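Local atomic coordinates of fasciclin-1 (PDB entry 1O70), a protein that acts as a neural cell adhesion molecule in the fruit fly, here seen as the third and fourth of its extracellular FAS1 domains. Residues A[47-52]-A[146-151]; A[78-83]-A[151-156]. All blocks are in the same frame, centred on the assembly; numbering follows the deposited sequence.

Contact 1 of 2, residues A[47-52]-A[146-151]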
ATOM      1  N   GLU A  47      12.436 -20.799   7.312  1.00 54.04           N
ATOM      2  CA  GLU A  47      12.684 -20.261   5.979  1.00 52.29           C
ATOM      3  C   GLU A  47      12.552 -18.742   6.071  1.00 50.04           C
ATOM      4  O   GLU A  47      11.629 -18.232   6.714  1.00 50.33           O
ATOM      5  CB  GLU A  47      11.669 -20.806   4.972  1.00 54.64           C
ATOM      6  CG  GLU A  47      11.500 -22.315   5.009  1.00 60.05           C
ATOM      7  CD  GLU A  47      10.697 -22.842   3.832  1.00 63.03           C
ATOM      8  OE1 GLU A  47      11.254 -22.918   2.714  1.00 65.13           O
ATOM      9  OE2 GLU A  47       9.505 -23.170   4.021  1.00 66.23           O
ATOM     10  N   VAL A  48      13.470 -18.016   5.437  1.00 45.73           N
ATOM     11  CA  VAL A  48      13.436 -16.558   5.482  1.00 42.16           C
ATOM     12  C   VAL A  48      14.064 -15.901   4.251  1.00 40.97           C
ATOM     13  O   VAL A  48      15.103 -16.341   3.762  1.00 42.12           O
ATOM     14  CB  VAL A  48      14.161 -16.036   6.756  1.00 42.06           C
ATOM     15  CG1 VAL A  48      15.602 -16.532   6.782  1.00 39.59           C
ATOM     16  CG2 VAL A  48      14.113 -14.510   6.805  1.00 41.67           C
ATOM     17  N   THR A  49      13.415 -14.856   3.747  1.00 37.38           N
ATOM     18  CA  THR A  49      13.917 -14.116   2.599  1.00 34.28           C
ATOM     19  C   THR A  49      13.956 -12.647   2.997  1.00 33.30           C
ATOM     20  O   THR A  49      12.962 -12.074   3.448  1.00 33.08           O
ATOM     21  CB  THR A  49      13.026 -14.298   1.353  1.00 32.93           C
ATOM     22  OG1 THR A  49      13.065 -15.668   0.952  1.00 35.58           O
ATOM     23  CG2 THR A  49      13.523 -13.436   0.201  1.00 30.92           C
ATOM     24  N   ILE A  50      15.127 -12.053   2.830  1.00 30.39           N
ATOM     25  CA  ILE A  50      15.346 -10.671   3.198  1.00 29.82           C
ATOM     26  C   ILE A  50      15.433  -9.761   1.984  1.00 29.44           C
ATOM     27  O   ILE A  50      16.086 -10.095   0.990  1.00 29.60           O
ATOM     28  CB  ILE A  50      16.654 -10.546   3.999  1.00 30.10           C
ATOM     29  CG1 ILE A  50      16.558 -11.412   5.256  1.00 29.95           C
ATOM     30  CG2 ILE A  50      16.942  -9.082   4.325  1.00 29.61           C
ATOM     31  CD1 ILE A  50      17.815 -11.421   6.110  1.00 27.38           C
ATOM     32  N   LEU A  51      14.757  -8.618   2.063  1.00 26.22           N
ATOM     33  CA  LEU A  51      14.805  -7.631   0.991  1.00 25.17           C
ATOM     34  C   LEU A  51      15.701  -6.560   1.577  1.00 25.39           C
ATOM     35  O   LEU A  51      15.256  -5.753   2.390  1.00 26.52           O
ATOM     36  CB  LEU A  51      13.415  -7.048   0.694  1.00 22.54           C
ATOM     37  CG  LEU A  51      12.327  -8.032   0.230  1.00 25.03           C
ATOM     38  CD1 LEU A  51      11.119  -7.242  -0.271  1.00 24.59           C
ATOM     39  CD2 LEU A  51      12.852  -8.927  -0.899  1.00 21.68           C
ATOM     40  N   ALA A  52      16.974  -6.576   1.195  1.00 25.22           N
ATOM     41  CA  ALA A  52      17.928  -5.615   1.720  1.00 26.22           C
ATOM     42  C   ALA A  52      18.059  -4.383   0.839  1.00 26.87           C
ATOM     43  O   ALA A  52      18.469  -4.473  -0.316  1.00 28.53           O
ATOM     44  CB  ALA A  52      19.288  -6.276   1.895  1.00 25.77           C
ATOM     45  N   TYR A 146      16.686 -16.689   0.619  1.00 29.15           N
ATOM     46  CA  TYR A 146      17.368 -15.814  -0.309  1.00 28.61           C
ATOM     47  C   TYR A 146      17.439 -14.376   0.179  1.00 28.13           C
ATOM     48  O   TYR A 146      16.904 -14.020   1.230  1.00 29.23           O
ATOM     49  CB  TYR A 146      16.678 -15.837  -1.679  1.00 27.85           C
ATOM     50  CG  TYR A 146      16.597 -17.213  -2.320  1.00 30.96           C
ATOM     51  CD1 TYR A 146      15.583 -18.105  -1.974  1.00 30.94           C
ATOM     52  CD2 TYR A 146      17.543 -17.626  -3.264  1.00 30.98           C
ATOM     53  CE1 TYR A 146      15.508 -19.373  -2.546  1.00 31.39           C
ATOM     54  CE2 TYR A 146      17.482 -18.896  -3.847  1.00 30.35           C
ATOM     55  CZ  TYR A 146      16.463 -19.765  -3.484  1.00 33.32           C
ATOM     56  OH  TYR A 146      16.390 -21.025  -4.036  1.00 33.75           O
ATOM     57  N   VAL A 147      18.131 -13.557  -0.602  1.00 27.51           N
ATOM     58  CA  VAL A 147      18.279 -12.147  -0.321  1.00 25.15           C
ATOM     59  C   VAL A 147      18.224 -11.431  -1.656  1.00 26.68           C
ATOM     60  O   VAL A 147      18.794 -11.899  -2.642  1.00 27.59           O
ATOM     61  CB  VAL A 147      19.621 -11.852   0.348  1.00 24.79           C
ATOM     62  CG1 VAL A 147      19.916 -10.359   0.269  1.00 21.45           C
ATOM     63  CG2 VAL A 147      19.590 -12.304   1.794  1.00 22.58           C
ATOM     64  N   HIS A 148      17.534 -10.302  -1.683  1.00 27.66           N
ATOM     65  CA  HIS A 148      17.410  -9.501  -2.894  1.00 27.84           C
ATOM     66  C   HIS A 148      17.661  -8.052  -2.498  1.00 30.13           C
ATOM     67  O   HIS A 148      17.245  -7.617  -1.418  1.00 31.67           O
ATOM     68  CB  HIS A 148      15.995  -9.593  -3.453  1.00 27.53           C
ATOM     69  CG  HIS A 148      15.505 -10.994  -3.661  1.00 28.47           C
ATOM     70  ND1 HIS A 148      15.936 -11.785  -4.705  1.00 29.97           N
ATOM     71  CD2 HIS A 148      14.586 -11.728  -2.990  1.00 26.13           C
ATOM     72  CE1 HIS A 148      15.299 -12.944  -4.673  1.00 29.34           C
ATOM     73  NE2 HIS A 148      14.473 -12.933  -3.641  1.00 28.42           N
ATOM     74  N   ILE A 149      18.316  -7.293  -3.367  1.00 31.70           N
ATOM     75  CA  ILE A 149      18.579  -5.890  -3.073  1.00 33.59           C
ATOM     76  C   ILE A 149      17.571  -4.984  -3.787  1.00 33.60           C
ATOM     77  O   ILE A 149      17.358  -5.107  -4.994  1.00 36.06           O
ATOM     78  CB  ILE A 149      20.033  -5.488  -3.474  1.00 34.91           C
ATOM     79  CG1 ILE A 149      21.041  -6.193  -2.564  1.00 36.18           C
ATOM     80  CG2 ILE A 149      20.253  -3.993  -3.257  1.00 34.46           C
ATOM     81  CD1 ILE A 149      21.139  -7.665  -2.754  1.00 39.43           C
ATOM     82  N   ILE A 150      16.938  -4.091  -3.031  1.00 31.00           N
ATOM     83  CA  ILE A 150      15.966  -3.166  -3.601  1.00 30.69           C
ATOM     84  C   ILE A 150      16.486  -1.742  -3.511  1.00 31.91           C
ATOM     85  O   ILE A 150      17.316  -1.429  -2.656  1.00 32.31           O
ATOM     86  CB  ILE A 150      14.589  -3.275  -2.903  1.00 29.45           C
ATOM     87  CG1 ILE A 150      14.714  -2.958  -1.407  1.00 29.00           C
ATOM     88  CG2 ILE A 150      14.017  -4.669  -3.116  1.00 26.13           C
ATOM     89  CD1 ILE A 150      13.390  -3.095  -0.649  1.00 27.19           C
ATOM     90  N   ASP A 151      15.994  -0.882  -4.400  1.00 31.78           N
ATOM     91  CA  ASP A 151      16.457   0.494  -4.457  1.00 32.51           C
ATOM     92  C   ASP A 151      15.745   1.496  -3.571  1.00 32.57           C
ATOM     93  O   ASP A 151      16.032   2.690  -3.638  1.00 32.53           O
ATOM     94  CB  ASP A 151      16.432   0.989  -5.903  1.00 34.24           C
ATOM     95  CG  ASP A 151      15.058   0.899  -6.529  1.00 36.07           C
ATOM     96  OD1 ASP A 151      14.073   0.570  -5.821  1.00 33.94           O
ATOM     97  OD2 ASP A 151      14.974   1.170  -7.743  1.00 38.36           O
TER
HETATM   98  O   HOH W   1      17.357 -15.091   3.940  1.00 36.03           O

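Contact 2 of 2, residues A[78-83]-A[151-156]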
ATOM      1  N   ASN A  78      11.373  -5.118  10.083  1.00 34.22           N
ATOM      2  CA  ASN A  78      10.552  -6.321  10.036  1.00 34.33           C
ATOM      3  C   ASN A  78       9.776  -6.563   8.751  1.00 33.91           C
ATOM      4  O   ASN A  78       9.556  -7.714   8.382  1.00 35.46           O
ATOM      5  CB  ASN A  78       9.573  -6.350  11.202  1.00 37.08           C
ATOM      6  CG  ASN A  78      10.269  -6.446  12.535  1.00 39.47           C
ATOM      7  OD1 ASN A  78      11.298  -7.101  12.665  1.00 37.61           O
ATOM      8  ND2 ASN A  78       9.704  -5.794  13.542  1.00 42.92           N
ATOM      9  N   MET A  79       9.355  -5.503   8.067  1.00 31.82           N
ATOM     10  CA  MET A  79       8.600  -5.703   6.841  1.00 30.69           C
ATOM     11  C   MET A  79       9.498  -6.067   5.661  1.00 30.21           C
ATOM     12  O   MET A  79       9.007  -6.435   4.592  1.00 27.88           O
ATOM     13  CB  MET A  79       7.735  -4.477   6.509  1.00 31.50           C
ATOM     14  CG  MET A  79       8.486  -3.208   6.228  1.00 33.66           C
ATOM     15  SD  MET A  79       7.386  -1.856   5.705  1.00 38.05           S
ATOM     16  CE  MET A  79       6.584  -1.421   7.273  1.00 30.80           C
ATOM     17  N   HIS A  80      10.815  -5.979   5.857  1.00 29.86           N
ATOM     18  CA  HIS A  80      11.766  -6.347   4.805  1.00 27.99           C
ATOM     19  C   HIS A  80      12.122  -7.820   4.974  1.00 28.84           C
ATOM     20  O   HIS A  80      12.920  -8.355   4.210  1.00 28.23           O
ATOM     21  CB  HIS A  80      13.059  -5.537   4.902  1.00 27.72           C
ATOM     22  CG  HIS A  80      12.953  -4.136   4.387  1.00 28.23           C
ATOM     23  ND1 HIS A  80      12.492  -3.089   5.156  1.00 28.07           N
ATOM     24  CD2 HIS A  80      13.296  -3.598   3.191  1.00 28.70           C
ATOM     25  CE1 HIS A  80      12.563  -1.967   4.460  1.00 29.12           C
ATOM     26  NE2 HIS A  80      13.047  -2.249   3.264  1.00 29.54           N
ATOM     27  N   ILE A  81      11.527  -8.471   5.976  1.00 29.38           N
ATOM     28  CA  ILE A  81      11.809  -9.880   6.262  1.00 29.80           C
ATOM     29  C   ILE A  81      10.630 -10.831   6.007  1.00 32.18           C
ATOM     30  O   ILE A  81       9.708 -10.950   6.825  1.00 31.36           O
ATOM     31  CB  ILE A  81      12.272 -10.070   7.728  1.00 27.99           C
ATOM     32  CG1 ILE A  81      13.431  -9.125   8.047  1.00 29.72           C
ATOM     33  CG2 ILE A  81      12.716 -11.496   7.951  1.00 26.27           C
ATOM     34  CD1 ILE A  81      13.759  -9.064   9.534  1.00 31.77           C
ATOM     35  N   ILE A  82      10.699 -11.530   4.881  1.00 33.47           N
ATOM     36  CA  ILE A  82       9.675 -12.479   4.465  1.00 34.84           C
ATOM     37  C   ILE A  82       9.797 -13.855   5.122  1.00 37.70           C
ATOM     38  O   ILE A  82      10.801 -14.549   4.961  1.00 36.75           O
ATOM     39  CB  ILE A  82       9.725 -12.665   2.941  1.00 34.56           C
ATOM     40  CG1 ILE A  82       9.450 -11.321   2.258  1.00 35.04           C
ATOM     41  CG2 ILE A  82       8.733 -13.732   2.518  1.00 33.46           C
ATOM     42  CD1 ILE A  82       9.925 -11.241   0.848  1.00 33.56           C
ATOM     43  N   LYS A  83       8.753 -14.256   5.838  1.00 40.88           N
ATOM     44  CA  LYS A  83       8.753 -15.548   6.508  1.00 44.68           C
ATOM     45  C   LYS A  83       8.545 -16.676   5.494  1.00 46.45           C
ATOM     46  O   LYS A  83       7.551 -17.399   5.552  1.00 47.58           O
ATOM     47  CB  LYS A  83       7.649 -15.571   7.573  1.00 46.31           C
ATOM     48  CG  LYS A  83       7.889 -14.569   8.699  1.00 48.46           C
ATOM     49  CD  LYS A  83       6.601 -13.991   9.260  1.00 50.16           C
ATOM     50  CE  LYS A  83       5.762 -15.039   9.964  1.00 51.58           C
ATOM     51  NZ  LYS A  83       4.440 -14.490  10.396  1.00 50.54           N
ATOM     52  N   ASP A 151      15.994  -0.882  -4.400  1.00 31.78           N
ATOM     53  CA  ASP A 151      16.457   0.494  -4.457  1.00 32.51           C
ATOM     54  C   ASP A 151      15.745   1.496  -3.571  1.00 32.57           C
ATOM     55  O   ASP A 151      16.032   2.690  -3.638  1.00 32.53           O
ATOM     56  CB  ASP A 151      16.432   0.989  -5.903  1.00 34.24           C
ATOM     57  CG  ASP A 151      15.058   0.899  -6.529  1.00 36.07           C
ATOM     58  OD1 ASP A 151      14.073   0.570  -5.821  1.00 33.94           O
ATOM     59  OD2 ASP A 151      14.974   1.170  -7.743  1.00 38.36           O
ATOM     60  N   HIS A 152      14.807   1.031  -2.757  1.00 31.92           N
ATOM     61  CA  HIS A 152      14.111   1.922  -1.836  1.00 31.79           C
ATOM     62  C   HIS A 152      13.882   1.157  -0.573  1.00 31.42           C
ATOM     63  O   HIS A 152      13.824  -0.069  -0.593  1.00 30.80           O
ATOM     64  CB  HIS A 152      12.757   2.385  -2.369  1.00 32.67           C
ATOM     65  CG  HIS A 152      12.855   3.445  -3.416  1.00 36.03           C
ATOM     66  ND1 HIS A 152      12.886   3.159  -4.764  1.00 36.92           N
ATOM     67  CD2 HIS A 152      12.956   4.791  -3.313  1.00 36.93           C
ATOM     68  CE1 HIS A 152      12.997   4.283  -5.448  1.00 37.72           C
ATOM     69  NE2 HIS A 152      13.042   5.289  -4.592  1.00 37.92           N
ATOM     70  N   VAL A 153      13.761   1.887   0.525  1.00 31.45           N
ATOM     71  CA  VAL A 153      13.523   1.275   1.812  1.00 30.39           C
ATOM     72  C   VAL A 153      12.016   1.198   2.019  1.00 32.07           C
ATOM     73  O   VAL A 153      11.323   2.221   2.033  1.00 33.64           O
ATOM     74  CB  VAL A 153      14.158   2.108   2.930  1.00 30.76           C
ATOM     75  CG1 VAL A 153      14.021   1.385   4.248  1.00 28.55           C
ATOM     76  CG2 VAL A 153      15.628   2.386   2.610  1.00 29.77           C
ATOM     77  N   LEU A 154      11.503  -0.018   2.167  1.00 31.71           N
ATOM     78  CA  LEU A 154      10.073  -0.198   2.368  1.00 32.68           C
ATOM     79  C   LEU A 154       9.659   0.466   3.683  1.00 33.98           C
ATOM     80  O   LEU A 154      10.492   0.688   4.568  1.00 33.90           O
ATOM     81  CB  LEU A 154       9.719  -1.690   2.390  1.00 31.22           C
ATOM     82  CG  LEU A 154      10.079  -2.503   1.142  1.00 32.17           C
ATOM     83  CD1 LEU A 154       9.672  -3.958   1.334  1.00 30.49           C
ATOM     84  CD2 LEU A 154       9.397  -1.912  -0.078  1.00 29.87           C
ATOM     85  N   GLY A 155       8.376   0.792   3.801  1.00 33.06           N
ATOM     86  CA  GLY A 155       7.878   1.414   5.012  1.00 32.08           C
ATOM     87  C   GLY A 155       8.233   2.874   5.205  1.00 30.71           C
ATOM     88  O   GLY A 155       7.952   3.438   6.259  1.00 32.17           O
ATOM     89  N   VAL A 156       8.858   3.487   4.203  1.00 30.37           N
ATOM     90  CA  VAL A 156       9.232   4.906   4.265  1.00 29.61           C
ATOM     91  C   VAL A 156       8.815   5.548   2.936  1.00 30.83           C
ATOM     92  O   VAL A 156       9.608   5.647   2.000  1.00 30.22           O
ATOM     93  CB  VAL A 156      10.751   5.081   4.465  1.00 30.55           C
ATOM     94  CG1 VAL A 156      11.102   6.565   4.487  1.00 29.87           C
ATOM     95  CG2 VAL A 156      11.191   4.419   5.762  1.00 27.59           C
TER

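Contact 1 of 2, residues A[47-52]-A[146-151]
Ile50 bonds to both neighbours of Val147: its N donates to Tyr146 O at 3.1 Å and its O accepts from His148 N at 3.0 Å. Ala52 repeats the pattern two residues on, with Ala52 N to His148 O at 2.8 Å and Ile150 N to Ala52 O at 3.1 Å. The last of these bonds comes in 46° out of the carbonyl plane. The short strand axes run 19° from parallel, and each of Ile50 and Ala52 bonds to the two residues flanking its counterpart, the register of a parallel sheet. From Thr49 to Ala52 the packing is close and buried. Leu51 CD2 meets the ring edge, 3.9 Å from His148 CD2, while the methyl CG2 of Thr49 approaches His148 CD2 obliquely at 3.8 Å. On the other face, Ile50 CB touches Val147 CG2.

The Val48–Tyr146 end is looser. A water donates to Val48 O and, at 2.9 Å, to Tyr146 O, bridging the strands beside the first direct bond, and the side chain of Tyr146, a partly exposed residue, extends to touch Arg85 and Asn87.

With chi1 at -64°, Thr49 turns CG2 to the histidine and leaves OG1 to bond Asp84 O and Leu86 N, while His148 NE2 bonds Leu86 O. An alanine here removes hydroxyl and methyl together, which would probably leave Asp84 O and Leu86 N without their mate and bare part of the His148 ring. The chemistry implies a pairing held by backbone bonds, whose buried Thr49 OG1 and His148 NE2 are satisfied by Asp84 and Leu86.

Contact 2 of 2, residues A[78-83]-A[151-156]
Leu154 lies across one face of the His80 ring, with its CB 3.5 Å from NE2 and its chain running obliquely over the heterocycle. Leu154 CD1 extends this cover, 4.1 Å above the ring plane and offset toward the rim, near His80 CD2. Val153 comes from a different direction: its CA is in the ring plane at the edge, and its CG1 reaches CE1 of His80 obliquely at 3.7 Å. The histidine is therefore bounded by consecutive residues of one loop, on a face and along an edge. The hydrogen bond from His80 ND1 to Ile76 O, in the last turn of helix 70-79, limits the rotation of the ring.

Met79 approaches the same loop by its sulfur: Met79 SD lies 3.4 Å from Gly155 CA and 4.1 Å from Leu154 CB, so the thioether spans both residues. Its CG takes the crowded position between N and the carbonyl carbon (chi1 63°), and a bend at chi3 (74°) folds Met79 CE back to 3.9 Å from Gly155 CA.

On the flank of the loop, His152 ND1 donates to Asp151 OD1 at 3.0 Å, meeting the carboxylate from above its plane. The same oxygen accepts from Thr134 N, and the His152 ring stacks with Tyr158.

The 153-156 segment is a type II beta turn with Gly155 at its third position, where the positive phi (75°) favours glycine. In the third FAS1 domain, this turn, following strand 145-150, packs against the place where helix 70-79 gives way to edge strand 81-82.

Both contacts are largely buried and meet at one sheet of the third FAS1 domain, where strand 48-53 lies between strands 145-150 and 81-82. Contact 1 is sheet pairing, governed by main-chain bonds and open to water at one end; contact 2 joins a helix end to a turn and rests mainly on the His80 ring and the Met79 thioether against Leu154, Val153 and Gly155. Their segments join at Asp151, where the chain leaves strand 145-150, though it touches the facing segment in neither. Leu51 N lies 2.8 Å from His80 O and Thr49 O 2.7 Å from Ile82 N, both probable hydrogen bonds that pair strand 48-53 antiparallel with edge strand 81-82, on the side away from its parallel partner 145-150.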